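Local coordinates for protein putative protease (Parabacteroides distasonis ATCC 8503, PDB 3KD4) that is of unknown function but is probably an exported protease-like protein whose middle region is probably a transglutaminase-like domain, at residues 229-234 against 294-299; 235-240 against 249-254; 243-248 against 332-337. All coordinates share one frame; numbering follows the deposited sequence.

Contact 1: 229-234 against 294-299; sequences ESKTFA and LNVMLN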
loop_
_atom_site.group_PDB
_atom_site.type_symbol
_atom_site.label_atom_id
_atom_site.label_comp_id
_atom_site.label_asym_id
_atom_site.label_seq_id
_atom_site.Cartn_x
_atom_site.Cartn_y
_atom_site.Cartn_z
ATOM N N GLU A 229 25.080 0.793 20.711
ATOM C CA GLU A 229 24.447 1.950 21.299
ATOM C C GLU A 229 22.925 1.794 21.420
ATOM O O GLU A 229 22.337 2.161 22.441
ATOM C CB GLU A 229 24.779 3.216 20.523
ATOM C CG GLU A 229 23.882 4.445 20.944
ATOM C CD GLU A 229 24.333 5.804 20.340
ATOM O OE1 GLU A 229 25.504 5.878 19.876
ATOM O OE2 GLU A 229 23.511 6.778 20.327
ATOM N N SER A 230 22.302 1.259 20.377
ATOM C CA SER A 230 20.867 1.096 20.340
ATOM C C SER A 230 20.419 0.156 21.467
ATOM O O SER A 230 19.442 0.423 22.163
ATOM C CB SER A 230 20.431 0.604 18.964
ATOM O OG SER A 230 20.746 1.562 17.930
ATOM N N LYS A 231 21.151 -0.941 21.655
ATOM C CA LYS A 231 20.850 -1.865 22.732
ATOM C C LYS A 231 21.066 -1.222 24.109
ATOM O O LYS A 231 20.261 -1.383 24.998
ATOM C CB LYS A 231 21.707 -3.115 22.625
ATOM C CG LYS A 231 21.370 -3.994 21.399
ATOM C CD LYS A 231 22.486 -4.990 21.128
ATOM C CE LYS A 231 22.152 -5.887 19.947
ATOM N NZ LYS A 231 23.295 -6.793 19.599
ATOM N N THR A 232 22.177 -0.524 24.279
ATOM C CA THR A 232 22.515 0.076 25.574
ATOM C C THR A 232 21.495 1.135 25.877
ATOM O O THR A 232 20.954 1.158 26.978
ATOM C CB THR A 232 23.945 0.632 25.605
ATOM O OG1 THR A 232 24.863 -0.434 25.333
ATOM C CG2 THR A 232 24.274 1.260 26.990
ATOM N N PHE A 233 21.189 1.971 24.888
ATOM C CA PHE A 233 20.167 3.029 25.048
ATOM C C PHE A 233 18.801 2.464 25.436
ATOM O O PHE A 233 18.111 3.039 26.289
ATOM C CB PHE A 233 20.063 3.830 23.758
ATOM C CG PHE A 233 19.294 5.128 23.849
ATOM C CD1 PHE A 233 19.124 5.835 25.042
ATOM C CD2 PHE A 233 18.786 5.680 22.695
ATOM C CE1 PHE A 233 18.434 7.044 25.051
ATOM C CE2 PHE A 233 18.092 6.889 22.707
ATOM C CZ PHE A 233 17.931 7.581 23.893
ATOM N N ALA A 234 18.415 1.352 24.808
ATOM C CA ALA A 234 17.129 0.682 25.084
ATOM C C ALA A 234 17.058 0.274 26.551
ATOM O O ALA A 234 16.048 0.495 27.218
ATOM C CB ALA A 234 16.946 -0.571 24.156
ATOM N N LEU A 294 13.681 -0.898 16.103
ATOM C CA LEU A 294 12.684 -1.200 17.119
ATOM C C LEU A 294 12.899 -2.636 17.650
ATOM O O LEU A 294 12.937 -2.873 18.843
ATOM C CB LEU A 294 11.306 -1.032 16.472
ATOM C CG LEU A 294 10.017 -1.313 17.238
ATOM C CD1 LEU A 294 9.901 -0.436 18.503
ATOM C CD2 LEU A 294 8.806 -1.151 16.285
ATOM N N ASN A 295 13.048 -3.596 16.737
ATOM C CA ASN A 295 13.341 -4.980 17.119
ATOM C C ASN A 295 14.601 -5.110 18.007
ATOM O O ASN A 295 14.564 -5.770 19.061
ATOM C CB ASN A 295 13.480 -5.817 15.836
ATOM C CG ASN A 295 13.732 -7.276 16.115
ATOM O OD1 ASN A 295 13.006 -7.914 16.874
ATOM N ND2 ASN A 295 14.790 -7.801 15.523
ATOM N N VAL A 296 15.692 -4.472 17.605
ATOM C CA VAL A 296 16.942 -4.517 18.381
ATOM C C VAL A 296 16.729 -3.917 19.779
ATOM O O VAL A 296 17.152 -4.475 20.783
ATOM C CB VAL A 296 18.063 -3.753 17.671
ATOM C CG1 VAL A 296 19.238 -3.470 18.623
ATOM C CG2 VAL A 296 18.519 -4.534 16.403
HETATM N N MSE A 297 16.025 -2.801 19.837
HETATM C CA MSE A 297 15.843 -2.103 21.109
HETATM C C MSE A 297 14.879 -2.873 22.007
HETATM O O MSE A 297 15.151 -3.059 23.203
HETATM C CB MSE A 297 15.369 -0.679 20.857
HETATM C CG MSE A 297 16.428 0.162 20.229
HETATM SE SE MSE A 297 15.957 2.072 20.054
HETATM C CE MSE A 297 16.339 2.545 21.922
ATOM N N LEU A 298 13.752 -3.328 21.454
ATOM C CA LEU A 298 12.833 -4.171 22.248
ATOM C C LEU A 298 13.537 -5.393 22.839
ATOM O O LEU A 298 13.456 -5.636 24.043
ATOM C CB LEU A 298 11.624 -4.619 21.438
ATOM C CG LEU A 298 10.672 -3.496 21.023
ATOM C CD1 LEU A 298 9.662 -4.033 19.985
ATOM C CD2 LEU A 298 9.968 -2.903 22.238
ATOM N N ASN A 299 14.257 -6.145 22.006
ATOM C CA ASN A 299 14.991 -7.308 22.514
ATOM C C ASN A 299 16.005 -6.939 23.586
ATOM O O ASN A 299 16.120 -7.650 24.585
ATOM C CB ASN A 299 15.654 -8.083 21.394
ATOM C CG ASN A 299 14.663 -8.973 20.658
ATOM O OD1 ASN A 299 14.152 -9.924 21.222
ATOM N ND2 ASN A 299 14.373 -8.643 19.407
#
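Ala-234 and Met-297 make the tight half of this helix-helix crossing. The methyl CB of Ala-234 rests 3.2 Å from Met-297 O. Its distance to Met-297 CB is 3.7 Å. The short helix segments approach to 8.1 Å between axes and cross at -47°, a closeness consistent with the small alanine at the crossing. Met-297, modelled as selenomethionine, reaches over to the other helix. Its CG, set anti to the carbonyl carbon, lies 3.6 Å from Ser-230 O, and the bend at chi3 (79°) turns the terminal methyl onto the partner backbone, with CE 3.7 Å from Ala-234 N. That same methyl meets the Phe-233 ring obliquely, CE to CD2 at 4.1 Å. The other half is looser and borders solvent: the extended chain of Lys-231 runs roughly at right angles past Val-296, its CG 3.5 Å from CG1 of the valine, while its ammonium bonds back to Gln-226 O. Contacts here are van der Waals throughout; the hydroxyl of Ser-230 turns to Asp-277. Around the pair, helix 276-282 packs against Ser-230, helix 244-258 closes over Ala-234 and Met-297 through Ile-251, and strand 305-312 lies against Asn-295 and Leu-298.

Contact 2: 235-240 against 249-254; sequences QFLTDK and NIIRDH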
loop_
_atom_site.group_PDB
_atom_site.type_symbol
_atom_site.label_atom_id
_atom_site.label_comp_id
_atom_site.label_asym_id
_atom_site.label_seq_id
_atom_site.Cartn_x
_atom_site.Cartn_y
_atom_site.Cartn_z
ATOM N N GLN A 235 18.159 -0.285 27.040
ATOM C CA GLN A 235 18.260 -0.677 28.440
ATOM C C GLN A 235 18.214 0.520 29.399
ATOM O O GLN A 235 17.430 0.518 30.341
ATOM C CB GLN A 235 19.525 -1.506 28.673
ATOM C CG GLN A 235 19.492 -2.804 27.874
ATOM C CD GLN A 235 20.798 -3.549 27.924
ATOM O OE1 GLN A 235 21.844 -2.994 28.293
ATOM N NE2 GLN A 235 20.756 -4.817 27.548
ATOM N N PHE A 236 18.997 1.553 29.126
ATOM C CA PHE A 236 18.922 2.769 29.924
ATOM C C PHE A 236 17.518 3.343 29.949
ATOM O O PHE A 236 17.056 3.791 30.989
ATOM C CB PHE A 236 19.884 3.849 29.409
ATOM C CG PHE A 236 21.335 3.515 29.574
ATOM C CD1 PHE A 236 21.762 2.537 30.447
ATOM C CD2 PHE A 236 22.287 4.227 28.875
ATOM C CE1 PHE A 236 23.133 2.265 30.596
ATOM C CE2 PHE A 236 23.641 3.971 29.032
ATOM C CZ PHE A 236 24.060 3.000 29.884
ATOM N N LEU A 237 16.840 3.335 28.805
ATOM C CA LEU A 237 15.525 3.947 28.691
ATOM C C LEU A 237 14.468 3.210 29.489
ATOM O O LEU A 237 13.471 3.809 29.869
ATOM C CB LEU A 237 15.053 3.991 27.232
ATOM C CG LEU A 237 15.587 5.130 26.396
ATOM C CD1 LEU A 237 15.387 4.823 24.906
ATOM C CD2 LEU A 237 14.965 6.473 26.827
ATOM N N THR A 238 14.664 1.916 29.709
ATOM C CA THR A 238 13.623 1.085 30.288
ATOM C C THR A 238 14.032 0.485 31.637
ATOM O O THR A 238 13.313 -0.344 32.170
ATOM C CB THR A 238 13.236 -0.062 29.323
ATOM O OG1 THR A 238 14.384 -0.860 29.045
ATOM C CG2 THR A 238 12.692 0.476 28.023
ATOM N N ASP A 239 15.183 0.898 32.164
ATOM C CA ASP A 239 15.663 0.324 33.420
ATOM C C ASP A 239 14.746 0.623 34.620
ATOM O O ASP A 239 14.601 -0.233 35.476
ATOM C CB ASP A 239 17.129 0.693 33.706
ATOM C CG ASP A 239 17.328 2.160 34.049
ATOM O OD1 ASP A 239 16.382 2.821 34.529
ATOM O OD2 ASP A 239 18.460 2.651 33.861
ATOM N N LYS A 240 14.112 1.788 34.666
ATOM C CA LYS A 240 13.204 2.115 35.770
ATOM C C LYS A 240 11.898 1.302 35.716
ATOM O O LYS A 240 11.420 0.839 36.756
ATOM C CB LYS A 240 12.889 3.616 35.773
ATOM N N ASN A 249 6.132 0.597 25.351
ATOM C CA ASN A 249 5.658 1.960 25.075
ATOM C C ASN A 249 6.782 2.974 25.021
ATOM O O ASN A 249 6.802 3.828 24.151
ATOM C CB ASN A 249 4.644 2.393 26.120
ATOM C CG ASN A 249 3.425 1.486 26.167
ATOM O OD1 ASN A 249 3.131 0.747 25.210
ATOM N ND2 ASN A 249 2.699 1.551 27.281
ATOM N N ILE A 250 7.717 2.864 25.951
ATOM C CA ILE A 250 8.857 3.771 25.995
ATOM C C ILE A 250 9.668 3.660 24.690
ATOM O O ILE A 250 9.958 4.673 24.035
ATOM C CB ILE A 250 9.739 3.491 27.237
ATOM C CG1 ILE A 250 9.016 3.957 28.518
ATOM C CG2 ILE A 250 11.099 4.201 27.105
ATOM C CD1 ILE A 250 9.665 3.491 29.854
ATOM N N ILE A 251 9.952 2.430 24.264
ATOM C CA ILE A 251 10.782 2.206 23.086
ATOM C C ILE A 251 10.045 2.665 21.816
ATOM O O ILE A 251 10.567 3.457 21.026
ATOM C CB ILE A 251 11.235 0.736 22.967
ATOM C CG1 ILE A 251 12.078 0.311 24.187
ATOM C CG2 ILE A 251 12.002 0.496 21.627
ATOM C CD1 ILE A 251 13.380 1.057 24.366
ATOM N N ARG A 252 8.826 2.182 21.631
ATOM C CA ARG A 252 7.993 2.578 20.499
ATOM C C ARG A 252 7.845 4.097 20.397
ATOM O O ARG A 252 7.997 4.665 19.332
ATOM C CB ARG A 252 6.613 1.936 20.633
ATOM C CG ARG A 252 5.752 2.005 19.399
ATOM C CD ARG A 252 4.304 1.583 19.704
ATOM N NE ARG A 252 3.766 2.473 20.719
ATOM C CZ ARG A 252 3.435 2.140 21.966
ATOM N NH1 ARG A 252 3.500 0.871 22.393
ATOM N NH2 ARG A 252 3.009 3.094 22.800
ATOM N N ASP A 253 7.523 4.751 21.506
ATOM C CA ASP A 253 7.311 6.197 21.496
ATOM C C ASP A 253 8.601 6.927 21.220
ATOM O O ASP A 253 8.603 7.910 20.487
ATOM C CB ASP A 253 6.727 6.676 22.824
ATOM C CG ASP A 253 5.285 6.215 23.019
ATOM O OD1 ASP A 253 4.649 5.809 22.020
ATOM O OD2 ASP A 253 4.798 6.243 24.166
ATOM N N HIS A 254 9.709 6.467 21.798
ATOM C CA HIS A 254 10.980 7.095 21.466
ATOM C C HIS A 254 11.249 7.082 19.963
ATOM O O HIS A 254 11.662 8.095 19.402
ATOM C CB HIS A 254 12.157 6.453 22.152
ATOM C CG HIS A 254 13.431 7.197 21.904
ATOM N ND1 HIS A 254 13.771 8.332 22.611
ATOM C CD2 HIS A 254 14.410 7.012 20.984
ATOM C CE1 HIS A 254 14.922 8.797 22.153
ATOM N NE2 HIS A 254 15.335 8.008 21.173
#
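Leu-237 lays its CD1 methyl over one face of the His-254 imidazole, 4.3 Å above the ring plane and shifted toward the rim; the same methyl is 4.3 Å from Ile-251 CD1. The His-254 ring also packs edge-to-face with Phe-233, which together with the methyl probably limits its rotation. The second flat group, the Arg-252 guanidinium, belongs to the helix 244-258 side alone. Asn-249 OD1 sits at its edge, in plane, and takes a fairly straight bond from Arg-252 NH1 at 2.8 Å (160° at the hydrogen); NH2 adds a weaker one to that oxygen. One face of the group looks onto Asn-249 O, offset toward the rim. NH2 also forms a long salt bridge with Asp-253 OD1 at 3.3 Å. Asn-249 OD1 accepts from Gln-245 NE2 as well, a crowd of donors that holds the amide in place. The two segments belong to consecutive helices, 228-238 and 244-258, which a short connection folds against each other as a helical hairpin. Apart from the imidazole, the interface is made of aliphatic groups. Ile-250 CG2 comes to 3.7 Å from Leu-237 O and 4.0 Å from Leu-237 CB. Thr-238 splits its two branches: at chi1 59° OG1 turns back to bond Ala-234 O, satisfying the hydroxyl within its own helix, while CG2 faces Ile-251 and crosses it at about a right angle, 3.8 Å from its CD1. Ile-251 also touches Leu-294, Met-297 and Leu-298 of helix 287-300.

Contact 3: 243-248 against 332-337; sequences NEQEKV and ATVDGK
A helix start packs here on a beta-hairpin: the first turn of helix 244-258 lies against the end of strand 327-334, just where a type I' turn from Val-334 to Lys-337 leads into outermost strand 337-341. The layering of helices on an antiparallel sheet is consistent with a transglutaminase-like domain. Helix 244-248 and strand 332-334 run nearly antiparallel, their axes at 151°. Glu-244, extended beyond CG, brings OE1 to within 2.7 Å of Asp-335 N, an almost straight bond (166°) that meets the oxygen from above the carboxylate plane. The same oxygen lies 3.3 Å from Asp-335 OD1, a like-charge approach probably eased by the nearby helix N-terminus. Two waters bridge the Asp-335 carboxylate to the helix start, one from OD1 to Glu-244 N, the other from OD2 to Gln-245 N. With Glu-244 cut back to an alanine, the Asp-335 amide would probably lose its acceptor, leaving the turn tied to the helix there mainly through waters. Asn-243 is the N-cap, its OD1 2.8 Å from Glu-246 N. Gln-245, bent at chi2, sets OE1 3.7 Å from Val-334 CG1 while accepting from Gln-339 on the adjacent strand. Deeper in, Val-248 and Val-334 pack tightly, CG2 to CG2 at 3.4 Å.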
loop_
_atom_site.group_PDB
_atom_site.type_symbol
_atom_site.label_atom_id
_atom_site.label_comp_id
_atom_site.label_asym_id
_atom_site.label_seq_id
_atom_site.Cartn_x
_atom_site.Cartn_y
_atom_site.Cartn_z
ATOM N N ASN A 243 6.339 -2.601 34.444
ATOM C CA ASN A 243 5.882 -3.717 33.642
ATOM C C ASN A 243 6.417 -3.731 32.201
ATOM O O ASN A 243 6.925 -2.726 31.669
ATOM C CB ASN A 243 4.352 -3.790 33.692
ATOM C CG ASN A 243 3.690 -2.558 33.154
ATOM O OD1 ASN A 243 3.992 -2.100 32.059
ATOM N ND2 ASN A 243 2.751 -2.022 33.916
ATOM N N GLU A 244 6.287 -4.889 31.582
ATOM C CA GLU A 244 6.767 -5.072 30.220
ATOM C C GLU A 244 6.077 -4.161 29.217
ATOM O O GLU A 244 6.705 -3.701 28.276
ATOM C CB GLU A 244 6.610 -6.518 29.825
ATOM C CG GLU A 244 7.604 -7.383 30.524
ATOM C CD GLU A 244 7.569 -8.818 30.044
ATOM O OE1 GLU A 244 6.890 -9.109 29.026
ATOM O OE2 GLU A 244 8.236 -9.655 30.697
ATOM N N GLN A 245 4.794 -3.871 29.437
ATOM C CA GLN A 245 4.082 -3.035 28.510
ATOM C C GLN A 245 4.677 -1.618 28.493
ATOM O O GLN A 245 4.759 -0.971 27.438
ATOM C CB GLN A 245 2.595 -3.002 28.827
ATOM C CG GLN A 245 1.770 -2.197 27.806
ATOM C CD GLN A 245 1.814 -2.820 26.416
ATOM O OE1 GLN A 245 1.435 -3.957 26.252
ATOM N NE2 GLN A 245 2.298 -2.075 25.425
ATOM N N GLU A 246 5.078 -1.140 29.668
ATOM C CA GLU A 246 5.616 0.204 29.787
ATOM C C GLU A 246 6.906 0.260 28.965
ATOM O O GLU A 246 7.159 1.223 28.282
ATOM C CB GLU A 246 5.889 0.558 31.266
ATOM C CG GLU A 246 6.473 1.949 31.425
ATOM C CD GLU A 246 6.752 2.346 32.868
ATOM O OE1 GLU A 246 6.136 1.764 33.795
ATOM O OE2 GLU A 246 7.608 3.241 33.067
ATOM N N LYS A 247 7.704 -0.798 29.038
ATOM C CA LYS A 247 8.945 -0.853 28.286
ATOM C C LYS A 247 8.713 -0.767 26.785
ATOM O O LYS A 247 9.428 -0.035 26.085
ATOM C CB LYS A 247 9.711 -2.118 28.606
ATOM C CG LYS A 247 10.181 -2.239 30.026
ATOM C CD LYS A 247 10.965 -3.511 30.128
ATOM C CE LYS A 247 11.615 -3.713 31.466
ATOM N NZ LYS A 247 12.442 -4.961 31.354
ATOM N N VAL A 248 7.728 -1.509 26.285
ATOM C CA VAL A 248 7.375 -1.439 24.860
ATOM C C VAL A 248 6.968 0.001 24.517
ATOM O O VAL A 248 7.423 0.579 23.523
ATOM C CB VAL A 248 6.234 -2.447 24.466
ATOM C CG1 VAL A 248 5.754 -2.199 23.008
ATOM C CG2 VAL A 248 6.683 -3.912 24.684
ATOM N N ALA A 332 6.063 -8.180 19.270
ATOM C CA ALA A 332 6.633 -8.077 20.629
ATOM C C ALA A 332 5.836 -8.962 21.581
ATOM O O ALA A 332 4.616 -8.881 21.636
ATOM C CB ALA A 332 6.622 -6.650 21.130
ATOM N N THR A 333 6.527 -9.816 22.319
ATOM C CA THR A 333 5.851 -10.697 23.277
ATOM C C THR A 333 5.888 -10.041 24.652
ATOM O O THR A 333 6.963 -9.865 25.210
ATOM C CB THR A 333 6.524 -12.046 23.343
ATOM O OG1 THR A 333 6.593 -12.566 22.017
ATOM C CG2 THR A 333 5.735 -13.021 24.251
ATOM N N VAL A 334 4.720 -9.651 25.151
ATOM C CA VAL A 334 4.589 -8.888 26.386
ATOM C C VAL A 334 3.811 -9.756 27.386
ATOM O O VAL A 334 2.626 -10.051 27.163
ATOM C CB VAL A 334 3.854 -7.567 26.106
ATOM C CG1 VAL A 334 3.499 -6.825 27.404
ATOM C CG2 VAL A 334 4.685 -6.680 25.113
ATOM N N ASP A 335 4.478 -10.208 28.450
ATOM C CA ASP A 335 3.836 -11.127 29.420
ATOM C C ASP A 335 3.168 -12.318 28.693
ATOM O O ASP A 335 2.002 -12.635 28.915
ATOM C CB ASP A 335 2.799 -10.387 30.276
ATOM C CG ASP A 335 3.341 -9.131 30.898
ATOM O OD1 ASP A 335 4.513 -9.136 31.370
ATOM O OD2 ASP A 335 2.587 -8.128 30.940
ATOM N N GLY A 336 3.895 -12.943 27.782
ATOM C CA GLY A 336 3.397 -14.168 27.147
ATOM C C GLY A 336 2.357 -13.967 26.047
ATOM O O GLY A 336 1.822 -14.958 25.522
ATOM N N LYS A 337 2.063 -12.710 25.705
ATOM C CA LYS A 337 1.061 -12.381 24.667
ATOM C C LYS A 337 1.656 -11.430 23.624
ATOM O O LYS A 337 2.175 -10.351 23.968
ATOM C CB LYS A 337 -0.168 -11.704 25.264
ATOM C CG LYS A 337 -0.773 -12.443 26.496
ATOM C CD LYS A 337 -2.108 -11.820 26.927
ATOM C CE LYS A 337 -2.487 -12.199 28.356
ATOM N NZ LYS A 337 -3.917 -11.772 28.682
HETATM O O HOH W 1 5.105 -7.053 33.162
HETATM O O HOH W 2 3.025 -5.585 31.206
#

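Overall arrangement
The three contacts cluster on one side of the chain, their centres about 28 to 30 Å from the centre of the chain. Contacts 1 and 2 share helix 228-238 and lie about 9 Å apart between centres; contacts 2 and 3 share helix 244-258 at about 12 Å; contacts 1 and 3 are about 15 Å apart. Along the chain contact 2 is nested inside the loop closed by contact 1, while contact 3 crosses both. Phe-233, Met-297 and Ala-234 of contact 1 touch contact 2 directly, Thr-238 meets Lys-247, and Leu-298 reaches Val-248 and Ala-332. Helices 244-258 and 287-300 pack on the five-stranded antiparallel sheet, and helix 228-238 packs on those two helices.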